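Side-chain contacts in TetR family transcriptional regulator (PDB 6AZH), which probably binds DNA as a dimer to regulate transcription, as TetR family proteins do, with a putative role in controlling fatty acid metabolism: residues Asn17-Thr21 against Ser22-Gly26; Leu86-Met89 against Gln90-Leu94. All coordinates share one frame; numbering follows the deposited sequence.

Contact 1 of 2, residues Asn17-Thr21 against Ser22-Gly26; sequences NVFAT and SGYNG
Phe-19 and Tyr-24, five residues apart, lay their rings side by side and pointing the same way. The planes are nearly parallel, 4° apart, but slid so far past each other that they barely overlap, with centroids 5.8 Å apart. The closest touch is Phe-19 CE1 to Tyr-24 CD2 at 3.7 Å, met obliquely. Different first torsions bring the rings together: Phe-19 CG stands opposite its carbonyl carbon (chi1 -75°), Tyr-24 CG opposite its backbone N (chi1 -176°). The carbonyl oxygen of Gly-23 sits at the edge of the Phe-19 ring, near its plane. Between the two aromatics the helix kinks: Gly-23 has a positive phi, and the nitrogens of Tyr-24 and Asn-25 make no bond to the preceding turn. Before the kink, Ser-22 N still reaches Val-18 O at 2.9 Å, nearly straight, whereas Gly-23 N meets Phe-19 O at 2.9 Å from above the carbonyl plane. The kink falls late in helix 6-26, the first helix of the TetR-type helix-turn-helix domain, just ahead of helix 29-36. Phe-54 of helix 50-74 packs edge-to-face with both rings, and Lys-50 and Arg-114 make cation-pi contacts with Tyr-24. Thr-21 turns OG1 back to Asn-17 O, 2.9 Å away, while Thr-21 N binds the same oxygen from the opposite face of its carbonyl plane. The other branch of Thr-21, CG2, lies 3.8 Å from Ser-22 OG.

Contact 2 of 2, residues Leu86-Met89 against Gln90-Leu94; sequences LFKM and QFELL
Leu-86 and Gln-90, one helical turn apart, cross at a slant: methyl CD1 of Leu-86 lies 3.7 Å from Gln-90 CD and borders the amide. Gln-90 CG sits beside its own backbone N (chi1 -71°), close over Leu-86 O, and the chain then runs out extended to Tyr-125 OH of helix 113-138, which hydrogen-bonds OE1. In Met-89, a selenomethionine, the bend at chi2 sets SE 4.0 Å from Leu-93 CD2, and that at chi3 swings CE to within 4.1 Å of Gln-90 CG. Phe-91 brings CD2 to 3.1 Å from Phe-87 O, the oxygen that also accepts the Phe-91 N hydrogen bond at 3.2 Å. On the outer side Lys-88 and Glu-92 lean across each other. Lys-88 has CG anti to the backbone N, and its chain bends at chi4 (-58°), turning NZ onto Glu-92 OE2 in an i to i+4 salt bridge modelled so short that its exact length is doubtful. These side chains divide the faces of helix 79-96 in the C-terminal domain: Leu-86 and Met-89 pack on helices 50-74 and 113-138, Phe-87 and Phe-91 on helix 174-187. Chemically, the charged pair keeps to the more exposed side, where the opposite charges can offset each other, probably with a modest gain for the turn, whereas the buried amide oxygen of Gln-90 has its polar needs met by a tyrosine hydroxyl amid apolar neighbours.

From the N terminus, contact 1 comes first, late in helix 6-26 of the presumed DNA-binding domain; contact 2 follows in helix 79-96 of the C-terminal domain. Each lies within a single helix, its pairings reaching about one turn along the chain, so neither closes a long loop, and they stand in series without nesting or crossing. The centres of contact 1 and contact 2 are about 24 Å apart, on opposite sides of the chain's centre. The nearest atoms of contact 1 and contact 2 are about 11 Å apart. Helix 50-74 links the two domains: its Lys-50 and Phe-54 meet residues 17-26, while Trp-65, Lys-68, Leu-69 and Ile-72 meet residues 86-94. Contact 1 also touches the second subunit; contact 2 does not.

Contact 1 of 2, residues Asn17-Thr21 against Ser22-Gly26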
loop_
_atom_site.group_PDB
_atom_site.type_symbol
_atom_site.label_atom_id
_atom_site.label_comp_id
_atom_site.label_asym_id
_atom_site.label_seq_id
_atom_site.Cartn_x
_atom_site.Cartn_y
_atom_site.Cartn_z
ATOM N N ASN A 17 1.632 -14.059 12.029
ATOM C CA ASN A 17 3.053 -14.093 11.695
ATOM C C ASN A 17 3.329 -14.967 10.475
ATOM O O ASN A 17 4.142 -14.600 9.619
ATOM C CB ASN A 17 3.866 -14.561 12.896
ATOM C CG ASN A 17 3.972 -13.506 13.953
ATOM O OD1 ASN A 17 4.009 -12.311 13.649
ATOM N ND2 ASN A 17 4.006 -13.931 15.209
ATOM N N VAL A 18 2.655 -16.114 10.360
ATOM C CA VAL A 18 2.853 -16.968 9.189
ATOM C C VAL A 18 2.415 -16.241 7.923
ATOM O O VAL A 18 3.172 -16.142 6.947
ATOM C CB VAL A 18 2.102 -18.301 9.356
ATOM C CG1 VAL A 18 2.205 -19.110 8.083
ATOM C CG2 VAL A 18 2.687 -19.101 10.535
ATOM N N PHE A 19 1.185 -15.718 7.923
ATOM C CA PHE A 19 0.692 -14.968 6.769
ATOM C C PHE A 19 1.592 -13.767 6.457
ATOM O O PHE A 19 1.853 -13.474 5.288
ATOM C CB PHE A 19 -0.747 -14.505 7.016
ATOM C CG PHE A 19 -1.781 -15.593 6.901
ATOM C CD1 PHE A 19 -1.826 -16.413 5.779
ATOM C CD2 PHE A 19 -2.735 -15.770 7.902
ATOM C CE1 PHE A 19 -2.795 -17.404 5.664
ATOM C CE2 PHE A 19 -3.711 -16.755 7.800
ATOM C CZ PHE A 19 -3.741 -17.581 6.675
ATOM N N ALA A 20 2.068 -13.054 7.482
ATOM C CA ALA A 20 2.906 -11.884 7.213
ATOM C C ALA A 20 4.269 -12.278 6.660
ATOM O O ALA A 20 4.846 -11.542 5.855
ATOM C CB ALA A 20 3.086 -11.040 8.475
ATOM N N THR A 21 4.788 -13.430 7.069
ATOM C CA THR A 21 6.107 -13.865 6.627
ATOM C C THR A 21 6.058 -14.452 5.219
ATOM O O THR A 21 6.862 -14.091 4.354
ATOM C CB THR A 21 6.651 -14.893 7.626
ATOM O OG1 THR A 21 6.916 -14.237 8.872
ATOM C CG2 THR A 21 7.931 -15.543 7.097
ATOM N N SER A 22 5.112 -15.357 4.976
ATOM C CA SER A 22 5.099 -16.182 3.779
ATOM C C SER A 22 4.046 -15.781 2.765
ATOM O O SER A 22 4.062 -16.312 1.652
ATOM C CB SER A 22 4.872 -17.654 4.161
ATOM O OG SER A 22 5.801 -18.050 5.145
ATOM N N GLY A 23 3.134 -14.874 3.112
ATOM C CA GLY A 23 2.016 -14.582 2.239
ATOM C C GLY A 23 0.971 -15.677 2.284
ATOM O O GLY A 23 1.195 -16.748 2.866
ATOM N N TYR A 24 -0.171 -15.428 1.648
ATOM C CA TYR A 24 -1.292 -16.351 1.758
ATOM C C TYR A 24 -0.964 -17.715 1.159
ATOM O O TYR A 24 -1.105 -18.749 1.827
ATOM C CB TYR A 24 -2.523 -15.756 1.081
ATOM C CG TYR A 24 -3.731 -16.625 1.256
ATOM C CD1 TYR A 24 -4.110 -17.523 0.264
ATOM C CD2 TYR A 24 -4.482 -16.571 2.428
ATOM C CE1 TYR A 24 -5.210 -18.339 0.422
ATOM C CE2 TYR A 24 -5.582 -17.384 2.597
ATOM C CZ TYR A 24 -5.941 -18.264 1.593
ATOM O OH TYR A 24 -7.031 -19.070 1.745
ATOM N N ASN A 25 -0.533 -17.744 -0.109
ATOM C CA ASN A 25 -0.352 -19.026 -0.796
ATOM C C ASN A 25 0.729 -19.874 -0.134
ATOM O O ASN A 25 0.627 -21.111 -0.095
ATOM C CB ASN A 25 -0.011 -18.798 -2.271
ATOM C CG ASN A 25 -1.214 -18.370 -3.093
ATOM O OD1 ASN A 25 -2.357 -18.473 -2.648
ATOM N ND2 ASN A 25 -0.958 -17.870 -4.296
ATOM N N GLY A 26 1.789 -19.234 0.362
ATOM C CA GLY A 26 2.877 -19.933 1.015
ATOM C C GLY A 26 2.606 -20.366 2.439
ATOM O O GLY A 26 3.355 -21.189 2.969
#

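Contact 2 of 2, residues Leu86-Met89 against Gln90-Leu94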
loop_
_atom_site.group_PDB
_atom_site.type_symbol
_atom_site.label_atom_id
_atom_site.label_comp_id
_atom_site.label_asym_id
_atom_site.label_seq_id
_atom_site.Cartn_x
_atom_site.Cartn_y
_atom_site.Cartn_z
ATOM N N LEU A 86 -7.302 11.073 14.603
ATOM C CA LEU A 86 -7.313 9.919 13.704
ATOM C C LEU A 86 -5.900 9.542 13.269
ATOM O O LEU A 86 -5.519 8.363 13.309
ATOM C CB LEU A 86 -8.198 10.230 12.490
ATOM C CG LEU A 86 -8.049 9.252 11.313
ATOM C CD1 LEU A 86 -8.691 7.951 11.684
ATOM C CD2 LEU A 86 -8.701 9.824 10.047
ATOM N N PHE A 87 -5.096 10.537 12.865
ATOM C CA PHE A 87 -3.746 10.243 12.397
ATOM C C PHE A 87 -2.918 9.621 13.507
ATOM O O PHE A 87 -2.201 8.638 13.284
ATOM C CB PHE A 87 -3.066 11.515 11.878
ATOM C CG PHE A 87 -3.822 12.208 10.800
ATOM C CD1 PHE A 87 -4.611 11.497 9.913
ATOM C CD2 PHE A 87 -3.765 13.592 10.684
ATOM C CE1 PHE A 87 -5.325 12.149 8.923
ATOM C CE2 PHE A 87 -4.472 14.250 9.688
ATOM C CZ PHE A 87 -5.246 13.527 8.807
ATOM N N LYS A 88 -3.039 10.156 14.722
ATOM C CA LYS A 88 -2.294 9.624 15.853
ATOM C C LYS A 88 -2.722 8.195 16.162
ATOM O O LYS A 88 -1.879 7.304 16.306
ATOM C CB LYS A 88 -2.495 10.521 17.072
ATOM C CG LYS A 88 -1.912 9.966 18.346
ATOM C CD LYS A 88 -2.266 10.885 19.517
ATOM C CE LYS A 88 -1.263 10.758 20.643
ATOM N NZ LYS A 88 -1.170 9.366 21.151
HETATM N N MSE A 89 -4.032 7.959 16.246
HETATM C CA MSE A 89 -4.570 6.628 16.530
HETATM C C MSE A 89 -4.101 5.597 15.484
HETATM O O MSE A 89 -3.677 4.494 15.852
HETATM C CB MSE A 89 -6.105 6.680 16.585
HETATM C CG MSE A 89 -6.816 5.340 16.851
HETATM SE SE MSE A 89 -7.021 4.226 15.225
HETATM C CE MSE A 89 -8.601 5.086 14.456
ATOM N N GLN A 90 -4.166 5.958 14.196
ATOM C CA GLN A 90 -3.882 4.980 13.138
ATOM C C GLN A 90 -2.416 4.584 13.124
ATOM O O GLN A 90 -2.088 3.404 12.952
ATOM C CB GLN A 90 -4.267 5.532 11.761
ATOM C CG GLN A 90 -5.745 5.643 11.510
ATOM C CD GLN A 90 -6.082 5.895 10.044
ATOM O OE1 GLN A 90 -7.128 5.468 9.566
ATOM N NE2 GLN A 90 -5.195 6.582 9.329
ATOM N N PHE A 91 -1.519 5.559 13.283
ATOM C CA PHE A 91 -0.099 5.242 13.242
ATOM C C PHE A 91 0.332 4.483 14.486
ATOM O O PHE A 91 1.166 3.572 14.399
ATOM C CB PHE A 91 0.722 6.516 13.068
ATOM C CG PHE A 91 0.689 7.066 11.666
ATOM C CD1 PHE A 91 1.129 6.297 10.602
ATOM C CD2 PHE A 91 0.224 8.351 11.419
ATOM C CE1 PHE A 91 1.105 6.788 9.313
ATOM C CE2 PHE A 91 0.197 8.859 10.134
ATOM C CZ PHE A 91 0.640 8.076 9.076
ATOM N N GLU A 92 -0.257 4.810 15.648
ATOM C CA GLU A 92 0.025 4.023 16.843
ATOM C C GLU A 92 -0.475 2.595 16.672
ATOM O O GLU A 92 0.250 1.636 16.972
ATOM C CB GLU A 92 -0.587 4.684 18.088
ATOM C CG GLU A 92 0.198 5.906 18.553
ATOM C CD GLU A 92 -0.460 6.657 19.694
ATOM O OE1 GLU A 92 -1.550 6.243 20.137
ATOM O OE2 GLU A 92 0.114 7.677 20.138
ATOM N N LEU A 93 -1.689 2.433 16.133
ATOM C CA LEU A 93 -2.232 1.092 15.911
ATOM C C LEU A 93 -1.402 0.329 14.893
ATOM O O LEU A 93 -1.103 -0.854 15.089
ATOM C CB LEU A 93 -3.688 1.172 15.450
ATOM C CG LEU A 93 -4.611 0.034 15.878
ATOM C CD1 LEU A 93 -4.410 -0.295 17.363
ATOM C CD2 LEU A 93 -6.074 0.377 15.589
ATOM N N LEU A 94 -1.017 0.998 13.800
ATOM C CA LEU A 94 -0.136 0.381 12.812
ATOM C C LEU A 94 1.166 -0.085 13.450
ATOM O O LEU A 94 1.611 -1.210 13.224
ATOM C CB LEU A 94 0.154 1.373 11.687
ATOM C CG LEU A 94 1.226 0.956 10.700
ATOM C CD1 LEU A 94 0.773 -0.300 10.003
ATOM C CD2 LEU A 94 1.451 2.082 9.699
#